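Local coordinates for protein SSD1 (Saccharomyces cerevisiae S288C, PDB 7AM1) that binds mRNA untranslated regions and represses translation, as a member of the RNase II family that has no nuclease activity, at residues D398-I403 against A668-H673; V467-I472 against Q675-I680; R554-T559 against H659-M664; L573-M578 against A634-A639. All coordinates share one frame; numbering follows the deposited sequence.

Interaction 1 of 4, residues D398-I403 against A668-H673; sequences DVTSHI and ADHVVH
T400 and H670 bring the two backbones together, their CA atoms 6.2 Å apart, where a single 3-10 turn at 399-402 meets the first turns of helix 668-681. Methyl groups gather round H670. The T400 methyl CG2 lies 3.7 Å from H670 O and also reaches CB of the same residue, a close fit that a short branched side chain allows. V399 presents CG1 obliquely to the H670 ring, 3.7 Å from CE1; this branch reaches forward because it is anti to the backbone N (chi1 -180°). I403 comes in near the plane of that ring, at its edge, with CD1 4.0 Å from CE1. Histidine suits the place: the ring gives the methyls a flat surface, while NE2 bonds to the carbonyl O of P663. H673, one turn further on, has its CB against T400 and its ring facing a water.

That water joins the polar groups. It accepts from T400 N at 3.0 Å and sits in the plane of the H673 ring, bonded to ND1. D398 OD1 also takes part, although its exact position is doubtful. H673 NE2 bonds to F660 O, so both ring nitrogens have partners and the rotation of the ring is fixed. The T400 hydroxyl is hydrogen-bonded to K677 NZ, which also forms a salt bridge with D398. Within the turn, S401 OG donates to D398 O at 2.6 Å, in the carbonyl plane. The arrangement is a 3-10 turn leaving strand 389-397 and packing on the buried first turns of helix 668-681 in the RNB domain.

Interaction 2 of 4, residues V467-I472 against Q675-I680; sequences VGESTI and QLKAVI
No aromatic ring enters this contact; the flat side-chain group in it is the E469 carboxylate, and the E469 and K677 side chains cross at about a right angle. E469 OE1 lies 3.4 Å from K677 CD and 3.7 Å from CG, so it rests on the methylene chain of the lysine and not on the charge. The distance from OE1 to K677 NZ is 4.6 Å, beyond a salt bridge, though some attraction is likely. The ammonium is taken by D398 and T400, while E469 OE2 makes a weak hydrogen bond to H681 NE2. A long lysine fits here because its extended chain can both cover the glutamate and reach a more distant carboxylate.

The other touches are apolar. V467 CG1, anti to the backbone N (chi1 -180°), meets both methyls of L676, CD1 and CD2, each at 3.9 Å. I680 rests CD1 on the strand main chain, 3.6 Å from G468 CA, and reaches on toward E469 N; a CB on G468 would point away from the helix.

The two axes pass 8.7 Å apart at 102°, close to perpendicular, so the helix meets only the V467-E469 part of the strand. Strand 462-472 runs between strands 356-358 and 446-456 of the mixed sheet, and L449 of the latter touches both E469 and K677. From helix 668-681, V679 and Q675 make contact with helix 544-568.

Interaction 3 of 4, residues R554-T559 against H659-M664; sequences RKVNST and HFTAPM
N557, on helix 544-568, and F660, in the irregular chain that precedes helix 668-681, have CA atoms 5.6 Å apart, close enough for a helix side chain to reach the loop backbone directly. The N557 amide does this with both ends. OD1 accepts from F660 N at 2.9 Å, the bond bent to 139° at the hydrogen and the donor standing 45° out of the carbonyl plane. ND2 donates to T661 OG1 at 3.1 Å, its partner tilted somewhat from the amide plane, and also bonds to the hydroxyl of Y657. With CG anti to its carbonyl carbon (chi1 -74°), the amide leans off the helix toward the loop. OD1 also lies at the edge of the F660 ring, near its plane, and 3.4 Å from CB of that residue.

Beside the polar bonds, V556 CG1 packs obliquely on the F660 ring, 3.7 Å from CD2 and equally near CE2, and touches T661 CG2 at 3.8 Å. Threonine thus serves twice, its hydroxyl meeting the asparagine and its methyl the valine. If a leucine stood at N557, the loop amide of F660 would probably lose its buried acceptor, and the T661 and Y657 hydroxyls their amide donor, leaving that part of the loop less firmly fixed.

F660 also reaches V396 and L449 on two strands and V672 and L676 on helix 668-681. This is a buried interior of the RNB domain between sheet and helices, mostly apolar round F660, where an asparagine side chain holds a coil segment by side-chain-to-main-chain bonding.

Interaction 4 of 4, residues L573-M578 against A634-A639; sequences LLRRQM and ARYFIA
L574 and F637 form one antiparallel hydrogen-bonded pair, R576 and R635 the next. L574 N donates to F637 O at 2.8 Å, nearly along the C=O axis, and F637 N returns to L574 O; R576 and R635 exchange bonds likewise. CA-H...O contacts, such as Y636 CA to L574 O at 3.2 Å, fill in at the non-hydrogen-bonded pairs. The strand axes run antiparallel but strongly twisted, at 139°.

Cation-pi contact joins R575 and Y636. The arginine chain is extended, with CG anti to the backbone N (chi1 -176°), which carries NH1 to 3.3 Å above the centre of the tyrosine ring; the guanidinium and ring planes stand 50° apart. Arginine suits the place, since its flat cation can cover the ring while NE and NH2 still bond. A634 is small enough for its CB to fit over the guanidinium face opposite the tyrosine OH. R575 NE forms a salt bridge with D529, and NH2 donates to a water, 2.9 Å away, that also lies by A634 O. With an alanine at R575, the Y636 ring would probably lose its cationic cover and D529 its ionic partner.

A CH-pi contact forms on the side of R576 and F637: R576 CD sits over the ring face, 4.2 Å from the centroid. The R576 guanidinium itself bonds to Q646 O. Among apolar contacts, L574 CB reaches F637 CE1 at 3.4 Å, and L573 CD2 meets Y636 CD1 at 3.7 Å.

The result is a two-stranded antiparallel ribbon whose strands are joined through a helical excursion; its L573 and Y636 side packs on helices 668-681 and 689-725.

How the interactions relate
Along the chain, the turn at 398-403 opens interaction 1, and strand segment 467-472 opens interaction 2 before that loop has closed. Both close on helix 668-681, at 668-673 and then 675-680, so the two loops cross. Inside the stretch shared by both, helix segment 554-559 starts interaction 3, and 573-578 starts interaction 4, which closes first, at 634-639. Interaction 3 closes next, at 659-664, with interaction 4 nested in it. Helix 668-681 thus links the mixed sheet, through interactions 1 and 2, to the coil of interaction 3 and the ribbon of interaction 4, all within the RNB domain. Neighbouring contacts meet at D398 with K677, and H659 with Y636.

Interaction 1 of 4, residues D398-I403 against A668-H673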
# COMPACT_ATOMS: atom_id res chain seq x y z
N ASP A 398 0.78 -4.85 -27.37
CA ASP A 398 -0.25 -3.95 -27.90
C ASP A 398 -1.61 -4.59 -27.67
O ASP A 398 -2.28 -5.07 -28.59
CB ASP A 398 0.01 -3.64 -29.37
CG ASP A 398 -0.91 -2.56 -29.93
OD1 ASP A 398 -1.87 -2.16 -29.24
OD2 ASP A 398 -0.65 -2.11 -31.07
N VAL A 399 -2.02 -4.60 -26.40
CA VAL A 399 -3.22 -5.32 -25.99
C VAL A 399 -4.43 -4.82 -26.75
O VAL A 399 -5.26 -5.60 -27.22
CB VAL A 399 -3.43 -5.21 -24.47
CG1 VAL A 399 -4.68 -5.96 -24.04
CG2 VAL A 399 -2.23 -5.73 -23.71
N THR A 400 -4.57 -3.49 -26.87
CA THR A 400 -5.80 -2.93 -27.42
C THR A 400 -5.96 -3.21 -28.91
O THR A 400 -7.08 -3.12 -29.42
CB THR A 400 -5.88 -1.42 -27.16
OG1 THR A 400 -4.83 -0.73 -27.85
CG2 THR A 400 -5.79 -1.11 -25.67
N SER A 401 -4.88 -3.55 -29.61
CA SER A 401 -5.02 -4.00 -30.99
C SER A 401 -5.74 -5.34 -31.08
O SER A 401 -6.08 -5.76 -32.19
CB SER A 401 -3.65 -4.10 -31.66
OG SER A 401 -2.91 -5.20 -31.16
N HIS A 402 -5.97 -6.02 -29.95
CA HIS A 402 -6.71 -7.27 -29.92
C HIS A 402 -8.09 -7.12 -29.30
O HIS A 402 -8.77 -8.13 -29.07
CB HIS A 402 -5.93 -8.34 -29.15
CG HIS A 402 -4.61 -8.69 -29.77
ND1 HIS A 402 -3.44 -8.04 -29.45
CD2 HIS A 402 -4.28 -9.63 -30.69
CE1 HIS A 402 -2.44 -8.56 -30.14
NE2 HIS A 402 -2.93 -9.53 -30.90
N ILE A 403 -8.52 -5.89 -29.02
CA ILE A 403 -9.78 -5.65 -28.33
C ILE A 403 -10.50 -4.52 -29.04
O ILE A 403 -9.95 -3.41 -29.17
CB ILE A 403 -9.58 -5.31 -26.84
CG1 ILE A 403 -8.91 -6.49 -26.12
CG2 ILE A 403 -10.91 -4.92 -26.20
CD1 ILE A 403 -8.56 -6.25 -24.65
N ALA A 668 -6.11 1.40 -17.03
CA ALA A 668 -5.75 2.76 -17.41
C ALA A 668 -4.81 2.75 -18.62
O ALA A 668 -4.93 3.59 -19.51
CB ALA A 668 -5.09 3.48 -16.24
N ASP A 669 -3.89 1.78 -18.66
CA ASP A 669 -2.97 1.67 -19.78
C ASP A 669 -3.70 1.44 -21.09
O ASP A 669 -3.22 1.87 -22.15
CB ASP A 669 -1.97 0.53 -19.52
CG ASP A 669 -1.06 0.81 -18.33
OD1 ASP A 669 -1.60 1.17 -17.26
OD2 ASP A 669 0.17 0.66 -18.45
N HIS A 670 -4.85 0.77 -21.06
CA HIS A 670 -5.64 0.60 -22.28
C HIS A 670 -6.05 1.95 -22.84
O HIS A 670 -5.91 2.20 -24.04
CB HIS A 670 -6.87 -0.26 -22.01
CG HIS A 670 -6.56 -1.70 -21.75
ND1 HIS A 670 -7.31 -2.73 -22.29
CD2 HIS A 670 -5.59 -2.29 -21.02
CE1 HIS A 670 -6.81 -3.88 -21.90
NE2 HIS A 670 -5.76 -3.64 -21.13
N VAL A 671 -6.57 2.83 -21.99
CA VAL A 671 -6.94 4.17 -22.43
C VAL A 671 -5.72 4.89 -22.98
O VAL A 671 -5.76 5.51 -24.05
CB VAL A 671 -7.58 4.96 -21.27
CG1 VAL A 671 -7.99 6.34 -21.74
CG2 VAL A 671 -8.78 4.20 -20.70
N VAL A 672 -4.60 4.82 -22.25
CA VAL A 672 -3.37 5.47 -22.70
C VAL A 672 -2.92 4.90 -24.04
O VAL A 672 -2.47 5.64 -24.93
CB VAL A 672 -2.28 5.35 -21.63
CG1 VAL A 672 -0.93 5.84 -22.16
CG2 VAL A 672 -2.68 6.12 -20.38
N HIS A 673 -3.00 3.58 -24.21
CA HIS A 673 -2.59 2.98 -25.47
C HIS A 673 -3.45 3.48 -26.63
O HIS A 673 -2.93 3.80 -27.71
CB HIS A 673 -2.65 1.46 -25.38
CG HIS A 673 -1.49 0.85 -24.67
ND1 HIS A 673 -1.02 -0.42 -24.96
CD2 HIS A 673 -0.70 1.32 -23.68
CE1 HIS A 673 0.01 -0.69 -24.18
NE2 HIS A 673 0.22 0.34 -23.39
O HOH W 1 -2.44 -1.42 -26.79

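Interaction 2 of 4, residues V467-I472 against Q675-I680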
# COMPACT_ATOMS: atom_id res chain seq x y z
N VAL A 467 8.66 6.58 -31.08
CA VAL A 467 7.50 5.95 -30.46
C VAL A 467 6.54 5.54 -31.57
O VAL A 467 6.18 6.37 -32.41
CB VAL A 467 6.80 6.89 -29.46
CG1 VAL A 467 5.61 6.20 -28.84
CG2 VAL A 467 7.78 7.36 -28.39
N GLY A 468 6.11 4.28 -31.56
CA GLY A 468 5.22 3.83 -32.62
C GLY A 468 4.80 2.39 -32.42
O GLY A 468 5.20 1.72 -31.46
N GLU A 469 3.97 1.93 -33.36
CA GLU A 469 3.54 0.54 -33.39
C GLU A 469 4.63 -0.33 -34.00
O GLU A 469 5.35 0.09 -34.91
CB GLU A 469 2.24 0.42 -34.19
CG GLU A 469 1.08 1.18 -33.55
CD GLU A 469 -0.16 1.20 -34.43
OE1 GLU A 469 -1.28 1.13 -33.88
OE2 GLU A 469 -0.01 1.27 -35.66
N SER A 470 4.75 -1.56 -33.49
CA SER A 470 5.86 -2.41 -33.86
C SER A 470 5.44 -3.87 -33.80
O SER A 470 4.31 -4.21 -33.43
CB SER A 470 7.06 -2.18 -32.93
OG SER A 470 6.69 -2.39 -31.58
N THR A 471 6.37 -4.74 -34.17
CA THR A 471 6.22 -6.19 -34.08
C THR A 471 7.57 -6.74 -33.64
O THR A 471 8.61 -6.35 -34.18
CB THR A 471 5.82 -6.79 -35.43
OG1 THR A 471 4.57 -6.23 -35.86
CG2 THR A 471 5.68 -8.30 -35.33
N ILE A 472 7.55 -7.63 -32.65
CA ILE A 472 8.77 -8.22 -32.11
C ILE A 472 8.64 -9.73 -32.17
O ILE A 472 7.55 -10.30 -32.27
CB ILE A 472 9.08 -7.76 -30.66
CG1 ILE A 472 8.03 -8.29 -29.67
CG2 ILE A 472 9.16 -6.24 -30.60
CD1 ILE A 472 8.39 -8.06 -28.21
N GLN A 675 -5.03 6.31 -26.72
CA GLN A 675 -4.66 7.70 -26.93
C GLN A 675 -3.35 7.81 -27.71
O GLN A 675 -3.23 8.66 -28.61
CB GLN A 675 -4.54 8.41 -25.58
CG GLN A 675 -5.89 8.66 -24.94
CD GLN A 675 -5.81 9.54 -23.70
OE1 GLN A 675 -4.73 9.81 -23.18
NE2 GLN A 675 -6.97 10.00 -23.22
N LEU A 676 -2.37 6.96 -27.40
CA LEU A 676 -1.10 7.02 -28.12
C LEU A 676 -1.28 6.66 -29.59
O LEU A 676 -0.71 7.31 -30.47
CB LEU A 676 -0.08 6.08 -27.47
CG LEU A 676 1.30 6.05 -28.15
CD1 LEU A 676 1.94 7.42 -28.13
CD2 LEU A 676 2.19 5.01 -27.49
N LYS A 677 -2.09 5.63 -29.88
CA LYS A 677 -2.30 5.24 -31.26
C LYS A 677 -2.95 6.37 -32.06
O LYS A 677 -2.58 6.60 -33.22
CB LYS A 677 -3.16 3.99 -31.33
CG LYS A 677 -2.48 2.76 -30.76
CD LYS A 677 -3.26 1.52 -31.13
CE LYS A 677 -2.80 0.33 -30.33
NZ LYS A 677 -3.72 -0.82 -30.53
N ALA A 678 -3.91 7.08 -31.47
CA ALA A 678 -4.49 8.25 -32.13
C ALA A 678 -3.40 9.26 -32.47
O ALA A 678 -3.35 9.79 -33.58
CB ALA A 678 -5.56 8.88 -31.24
N VAL A 679 -2.52 9.55 -31.51
CA VAL A 679 -1.41 10.46 -31.76
C VAL A 679 -0.51 9.91 -32.86
O VAL A 679 -0.12 10.63 -33.79
CB VAL A 679 -0.63 10.72 -30.46
CG1 VAL A 679 0.68 11.43 -30.75
CG2 VAL A 679 -1.47 11.56 -29.52
N ILE A 680 -0.18 8.62 -32.78
CA ILE A 680 0.69 8.01 -33.77
C ILE A 680 0.10 8.18 -35.17
O ILE A 680 0.76 8.69 -36.08
CB ILE A 680 0.91 6.52 -33.45
CG1 ILE A 680 1.88 6.37 -32.27
CG2 ILE A 680 1.41 5.76 -34.68
CD1 ILE A 680 1.91 4.97 -31.69

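Interaction 3 of 4, residues R554-T559 against H659-M664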
# COMPACT_ATOMS: atom_id res chain seq x y z
N ARG A 554 9.87 3.50 -15.95
CA ARG A 554 9.53 4.85 -15.51
C ARG A 554 9.89 5.87 -16.58
O ARG A 554 9.14 6.82 -16.83
CB ARG A 554 10.24 5.18 -14.20
CG ARG A 554 9.62 4.50 -12.97
CD ARG A 554 10.48 4.67 -11.73
NE ARG A 554 9.82 4.13 -10.55
CZ ARG A 554 10.27 4.25 -9.31
NH1 ARG A 554 11.41 4.89 -9.07
NH2 ARG A 554 9.58 3.73 -8.30
N LYS A 555 11.03 5.67 -17.24
CA LYS A 555 11.40 6.54 -18.34
C LYS A 555 10.43 6.38 -19.50
O LYS A 555 9.98 7.37 -20.09
CB LYS A 555 12.83 6.23 -18.78
CG LYS A 555 13.33 7.06 -19.97
CD LYS A 555 13.42 8.54 -19.61
CE LYS A 555 13.57 9.39 -20.84
NZ LYS A 555 13.88 10.81 -20.51
N VAL A 556 10.09 5.14 -19.86
CA VAL A 556 9.15 4.90 -20.94
C VAL A 556 7.82 5.59 -20.65
O VAL A 556 7.28 6.31 -21.49
CB VAL A 556 8.96 3.39 -21.17
CG1 VAL A 556 7.81 3.14 -22.14
CG2 VAL A 556 10.25 2.76 -21.68
N ASN A 557 7.28 5.38 -19.45
CA ASN A 557 6.01 6.01 -19.09
C ASN A 557 6.12 7.53 -19.16
O ASN A 557 5.17 8.21 -19.56
CB ASN A 557 5.59 5.59 -17.68
CG ASN A 557 5.07 4.17 -17.62
OD1 ASN A 557 4.43 3.68 -18.55
ND2 ASN A 557 5.32 3.51 -16.50
N SER A 558 7.26 8.08 -18.74
CA SER A 558 7.49 9.51 -18.83
C SER A 558 7.44 9.99 -20.27
O SER A 558 6.84 11.03 -20.58
CB SER A 558 8.84 9.85 -18.20
OG SER A 558 9.17 11.22 -18.39
N THR A 559 8.06 9.23 -21.18
CA THR A 559 8.10 9.61 -22.58
C THR A 559 6.70 9.59 -23.19
O THR A 559 6.33 10.50 -23.94
CB THR A 559 9.03 8.66 -23.34
OG1 THR A 559 10.37 8.85 -22.88
CG2 THR A 559 8.96 8.91 -24.85
N HIS A 659 0.62 5.92 -17.17
CA HIS A 659 0.82 4.48 -17.11
C HIS A 659 0.59 3.87 -18.49
O HIS A 659 -0.51 3.94 -19.04
CB HIS A 659 -0.11 3.84 -16.08
CG HIS A 659 0.47 3.83 -14.70
ND1 HIS A 659 -0.22 3.33 -13.61
CD2 HIS A 659 1.68 4.23 -14.23
CE1 HIS A 659 0.53 3.45 -12.53
NE2 HIS A 659 1.69 3.98 -12.88
N PHE A 660 1.65 3.26 -19.02
CA PHE A 660 1.68 2.69 -20.36
C PHE A 660 2.28 1.30 -20.41
O PHE A 660 1.95 0.54 -21.33
CB PHE A 660 2.47 3.64 -21.29
CG PHE A 660 2.98 3.02 -22.57
CD1 PHE A 660 2.22 3.07 -23.73
CD2 PHE A 660 4.24 2.44 -22.63
CE1 PHE A 660 2.70 2.53 -24.92
CE2 PHE A 660 4.72 1.89 -23.81
CZ PHE A 660 3.95 1.94 -24.95
N THR A 661 3.07 0.90 -19.41
CA THR A 661 3.94 -0.27 -19.50
C THR A 661 3.33 -1.57 -18.97
O THR A 661 4.02 -2.59 -18.97
CB THR A 661 5.26 -0.01 -18.74
OG1 THR A 661 4.98 0.57 -17.45
CG2 THR A 661 6.19 0.92 -19.53
N ALA A 662 2.07 -1.57 -18.53
CA ALA A 662 1.47 -2.77 -17.93
C ALA A 662 0.01 -2.91 -18.33
O ALA A 662 -0.88 -3.00 -17.48
CB ALA A 662 1.63 -2.73 -16.41
N PRO A 663 -0.27 -2.99 -19.64
CA PRO A 663 -1.67 -3.15 -20.08
C PRO A 663 -2.28 -4.50 -19.75
O PRO A 663 -3.51 -4.62 -19.80
CB PRO A 663 -1.56 -2.95 -21.60
CG PRO A 663 -0.18 -3.46 -21.93
CD PRO A 663 0.67 -2.97 -20.78
N MET A 664 -1.49 -5.52 -19.42
CA MET A 664 -2.06 -6.81 -19.05
C MET A 664 -2.63 -6.82 -17.64
O MET A 664 -3.35 -7.77 -17.30
CB MET A 664 -1.02 -7.92 -19.19
CG MET A 664 -0.47 -8.09 -20.60
SD MET A 664 -1.73 -8.58 -21.79
CE MET A 664 -1.85 -10.33 -21.48

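Interaction 4 of 4, residues L573-M578 against A634-A639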
# COMPACT_ATOMS: atom_id res chain seq x y z
N LEU A 573 -4.85 11.14 -20.55
CA LEU A 573 -4.95 10.45 -19.26
C LEU A 573 -3.54 10.38 -18.68
O LEU A 573 -2.67 9.71 -19.24
CB LEU A 573 -5.56 9.06 -19.41
CG LEU A 573 -5.83 8.32 -18.08
CD1 LEU A 573 -6.65 7.07 -18.35
CD2 LEU A 573 -4.56 7.95 -17.31
N LEU A 574 -3.32 11.11 -17.60
CA LEU A 574 -2.02 11.23 -16.96
C LEU A 574 -2.11 10.69 -15.54
O LEU A 574 -3.16 10.23 -15.08
CB LEU A 574 -1.58 12.70 -16.98
CG LEU A 574 -1.46 13.31 -18.38
CD1 LEU A 574 -1.15 14.80 -18.30
CD2 LEU A 574 -0.39 12.59 -19.19
N ARG A 575 -0.99 10.75 -14.82
CA ARG A 575 -0.93 10.25 -13.45
C ARG A 575 -0.04 11.19 -12.65
O ARG A 575 1.10 11.46 -13.06
CB ARG A 575 -0.39 8.82 -13.41
CG ARG A 575 -0.38 8.19 -12.03
CD ARG A 575 -0.22 6.69 -12.15
NE ARG A 575 -0.21 6.01 -10.86
CZ ARG A 575 -1.30 5.68 -10.17
NH1 ARG A 575 -2.51 5.98 -10.62
NH2 ARG A 575 -1.17 5.05 -9.01
N ARG A 576 -0.56 11.71 -11.56
CA ARG A 576 0.19 12.63 -10.72
C ARG A 576 0.25 12.10 -9.30
O ARG A 576 -0.44 11.15 -8.93
CB ARG A 576 -0.41 14.04 -10.75
CG ARG A 576 -1.80 14.17 -10.14
CD ARG A 576 -2.21 15.62 -10.24
NE ARG A 576 -3.45 15.91 -9.53
CZ ARG A 576 -3.75 17.10 -9.03
NH1 ARG A 576 -2.89 18.11 -9.13
NH2 ARG A 576 -4.91 17.28 -8.42
N GLN A 577 1.09 12.75 -8.50
CA GLN A 577 1.27 12.36 -7.10
C GLN A 577 1.68 13.62 -6.35
O GLN A 577 2.73 14.20 -6.65
CB GLN A 577 2.32 11.26 -6.97
CG GLN A 577 2.22 10.46 -5.68
CD GLN A 577 3.05 11.04 -4.56
OE1 GLN A 577 4.07 11.69 -4.79
NE2 GLN A 577 2.63 10.79 -3.33
N MET A 578 0.83 14.05 -5.42
CA MET A 578 1.00 15.36 -4.82
C MET A 578 2.04 15.33 -3.72
O MET A 578 2.19 14.35 -2.98
CB MET A 578 -0.34 15.87 -4.26
CG MET A 578 -0.56 17.36 -4.48
SD MET A 578 -2.28 17.87 -4.37
N ALA A 634 -0.58 7.92 -5.73
CA ALA A 634 -0.74 8.66 -6.98
C ALA A 634 -2.17 8.52 -7.50
O ALA A 634 -2.94 7.65 -7.07
CB ALA A 634 0.26 8.15 -8.02
N ARG A 635 -2.53 9.39 -8.45
CA ARG A 635 -3.87 9.40 -9.01
C ARG A 635 -3.83 9.56 -10.52
O ARG A 635 -3.14 10.44 -11.03
CB ARG A 635 -4.71 10.55 -8.44
CG ARG A 635 -4.73 10.65 -6.93
CD ARG A 635 -5.69 11.73 -6.46
NE ARG A 635 -7.02 11.17 -6.24
CZ ARG A 635 -8.00 11.15 -7.14
NH1 ARG A 635 -7.84 11.67 -8.35
NH2 ARG A 635 -9.16 10.60 -6.82
N TYR A 636 -4.58 8.72 -11.23
CA TYR A 636 -4.90 9.04 -12.62
C TYR A 636 -5.78 10.29 -12.67
O TYR A 636 -6.57 10.55 -11.76
CB TYR A 636 -5.63 7.89 -13.30
CG TYR A 636 -4.88 6.58 -13.33
CD1 TYR A 636 -3.69 6.44 -14.03
CD2 TYR A 636 -5.39 5.47 -12.68
CE1 TYR A 636 -3.01 5.23 -14.06
CE2 TYR A 636 -4.73 4.26 -12.70
CZ TYR A 636 -3.54 4.15 -13.39
OH TYR A 636 -2.89 2.93 -13.41
N PHE A 637 -5.63 11.06 -13.75
CA PHE A 637 -6.42 12.26 -13.95
C PHE A 637 -6.40 12.63 -15.42
O PHE A 637 -5.54 12.17 -16.18
CB PHE A 637 -5.89 13.43 -13.11
CG PHE A 637 -4.59 14.01 -13.61
CD1 PHE A 637 -3.39 13.37 -13.35
CD2 PHE A 637 -4.58 15.18 -14.35
CE1 PHE A 637 -2.19 13.89 -13.82
CE2 PHE A 637 -3.39 15.71 -14.82
CZ PHE A 637 -2.19 15.06 -14.55
N ILE A 638 -7.36 13.45 -15.83
CA ILE A 638 -7.44 13.96 -17.19
C ILE A 638 -6.84 15.35 -17.22
O ILE A 638 -7.24 16.23 -16.44
CB ILE A 638 -8.90 13.96 -17.69
CG1 ILE A 638 -9.51 12.56 -17.55
CG2 ILE A 638 -8.97 14.46 -19.14
CD1 ILE A 638 -8.70 11.45 -18.21
N ALA A 639 -5.91 15.57 -18.15
CA ALA A 639 -5.06 16.76 -18.10
C ALA A 639 -5.88 18.04 -18.04
O ALA A 639 -5.52 18.98 -17.32
CB ALA A 639 -4.12 16.78 -19.31
O HOH W 2 -3.29 4.89 -6.97